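Local coordinates for transcriptional regulator I2 (Pseudomonas fluorescens A506, PDB 4MO7), which is a TetR-type transcriptional regulator, probably binding DNA through its helix-turn-helix, and has been described as a Crohn's disease-associated superantigen, at residues R78-E82 with E138-V143. Residues are numbered along the deposited sequence; the frame is centred on the assembly and turned at random. Where two conformers were deposited one is given.
Sequences RAVME and EGQAHV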
loop_
_atom_site.group_PDB
_atom_site.type_symbol
_atom_site.label_atom_id
_atom_site.label_comp_id
_atom_site.label_asym_id
_atom_site.label_seq_id
_atom_site.Cartn_x
_atom_site.Cartn_y
_atom_site.Cartn_z
ATOM N N ARG A 78 -18.654 -13.735 7.293
ATOM C CA ARG A 78 -18.256 -13.004 8.507
ATOM C C ARG A 78 -17.469 -13.900 9.453
ATOM O O ARG A 78 -16.432 -13.492 9.979
ATOM C CB ARG A 78 -19.506 -12.517 9.251
ATOM C CG ARG A 78 -19.165 -11.828 10.587
ATOM C CD ARG A 78 -20.459 -11.679 11.382
ATOM N NE ARG A 78 -20.161 -11.691 12.804
ATOM C CZ ARG A 78 -21.087 -11.714 13.756
ATOM N NH1 ARG A 78 -22.370 -11.720 13.413
ATOM N NH2 ARG A 78 -20.730 -11.726 15.041
ATOM N N ALA A 79 -17.948 -15.125 9.681
ATOM C CA ALA A 79 -17.302 -16.000 10.676
ATOM C C ALA A 79 -15.965 -16.487 10.164
ATOM O O ALA A 79 -15.033 -16.623 10.962
ATOM C CB ALA A 79 -18.200 -17.204 11.020
ATOM N N VAL A 80 -15.833 -16.745 8.873
ATOM C CA VAL A 80 -14.504 -17.130 8.311
ATOM C C VAL A 80 -13.532 -15.999 8.594
ATOM O O VAL A 80 -12.396 -16.211 9.046
ATOM C CB VAL A 80 -14.610 -17.375 6.806
ATOM C CG1 VAL A 80 -13.259 -17.453 6.114
ATOM C CG2 VAL A 80 -15.423 -18.659 6.573
ATOM N N MET A 81 -13.965 -14.769 8.354
ATOM C CA MET A 81 -13.056 -13.648 8.558
ATOM C C MET A 81 -12.777 -13.425 10.042
ATOM O O MET A 81 -11.643 -13.124 10.438
ATOM C CB MET A 81 -13.622 -12.401 7.912
ATOM C CG MET A 81 -13.772 -12.538 6.387
ATOM S SD MET A 81 -14.109 -10.870 5.774
ATOM C CE MET A 81 -14.490 -11.179 4.065
ATOM N N GLU A 82 -13.791 -13.571 10.878
ATOM C CA GLU A 82 -13.572 -13.417 12.318
ATOM C C GLU A 82 -12.590 -14.463 12.836
ATOM O O GLU A 82 -11.683 -14.166 13.635
ATOM C CB GLU A 82 -14.898 -13.520 13.075
ATOM C CG GLU A 82 -15.790 -12.283 12.962
ATOM C CD GLU A 82 -17.070 -12.480 13.780
ATOM O OE1 GLU A 82 -17.744 -11.492 14.094
ATOM O OE2 GLU A 82 -17.403 -13.638 14.104
ATOM N N GLU A 138 -23.284 -5.129 8.583
ATOM C CA GLU A 138 -23.229 -5.714 9.898
ATOM C C GLU A 138 -22.057 -6.706 10.055
ATOM O O GLU A 138 -21.403 -6.698 11.108
ATOM C CB GLU A 138 -24.540 -6.397 10.324
ATOM C CG GLU A 138 -24.295 -7.581 11.273
ATOM C CD GLU A 138 -25.324 -7.703 12.379
ATOM O OE1 GLU A 138 -26.487 -7.331 12.136
ATOM O OE2 GLU A 138 -24.964 -8.160 13.491
ATOM N N GLY A 139 -21.805 -7.549 9.056
ATOM C CA GLY A 139 -20.660 -8.474 9.173
ATOM C C GLY A 139 -19.365 -7.668 9.259
ATOM O O GLY A 139 -18.441 -7.945 10.089
ATOM N N GLN A 140 -19.278 -6.644 8.431
ATOM C CA GLN A 140 -18.060 -5.844 8.403
ATOM C C GLN A 140 -17.785 -5.195 9.765
ATOM O O GLN A 140 -16.624 -5.075 10.186
ATOM C CB GLN A 140 -18.205 -4.744 7.357
ATOM C CG GLN A 140 -17.157 -3.693 7.393
ATOM C CD GLN A 140 -17.468 -2.537 6.429
ATOM O OE1 GLN A 140 -17.172 -2.612 5.237
ATOM N NE2 GLN A 140 -18.055 -1.476 6.943
ATOM N N ALA A 141 -18.837 -4.755 10.448
ATOM C CA ALA A 141 -18.627 -4.012 11.712
ATOM C C ALA A 141 -18.089 -4.973 12.745
ATOM O O ALA A 141 -17.240 -4.608 13.558
ATOM C CB ALA A 141 -19.900 -3.398 12.177
ATOM N N HIS A 142 -18.575 -6.223 12.708
ATOM C CA HIS A 142 -18.030 -7.264 13.582
ATOM C C HIS A 142 -16.561 -7.548 13.275
ATOM O O HIS A 142 -15.757 -7.638 14.197
ATOM C CB HIS A 142 -18.819 -8.570 13.469
ATOM C CG HIS A 142 -20.135 -8.519 14.174
ATOM N ND1 HIS A 142 -20.235 -8.600 15.546
ATOM C CD2 HIS A 142 -21.398 -8.343 13.710
ATOM C CE1 HIS A 142 -21.506 -8.508 15.897
ATOM N NE2 HIS A 142 -22.232 -8.338 14.804
ATOM N N VAL A 143 -16.208 -7.646 11.997
ATOM C CA VAL A 143 -14.805 -7.969 11.674
ATOM C C VAL A 143 -13.948 -6.765 12.055
ATOM O O VAL A 143 -12.834 -6.917 12.563
ATOM C CB VAL A 143 -14.604 -8.301 10.209
ATOM C CG1 VAL A 143 -13.141 -8.438 9.925
ATOM C CG2 VAL A 143 -15.381 -9.588 9.878
HETATM O O HOH W 1 -16.984 -9.869 16.540
#
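R78 reaches across to G139 and H142. With CG anti to the backbone N (chi1 176°), the chain runs extended across the flank of the neighbouring helix. CG and CD pass over the backbone of G139, CD coming to 3.9 Å from G139 CA; with no side chain on G139, the aliphatic part of R78 lies directly on its backbone, R78 CA and G139 CA being 5.2 Å apart. NE then meets CB and CG of H142, CZ lies over CG and CD2, and NH1 faces CD2. The guanidinium is thus flat on the imidazole, planes 7° apart, a parallel stack with R78 NH2 over the middle of the ring.

Each flat group is held from its own helix. R78 NE donates to E82 OE1 at 2.7 Å, a salt bridge one turn along; the oxygen lies in the guanidinium plane, but the N-H comes in from well above the carboxylate plane. R78 NH2 adds a weak bond to the same oxygen, which also comes to 3.2 Å from H142 CB. On the other side, H142 NE2 donates to E138 OE2 at 3.0 Å, which fixes the ring's rotation. A water joins E82 OE1 to the carbonyl of H142, the latter bond weak. Deeper in, V143 CG2 packs on M81 CB at 3.9 Å, and L135, L128 and W132 extend this apolar layer.

Segments 78-82 and 138-143 run nearly parallel, their axes at 11°, and join helix 73-97 to helix 137-163 of the helical bundle, an arrangement consistent with a TetR-family fold.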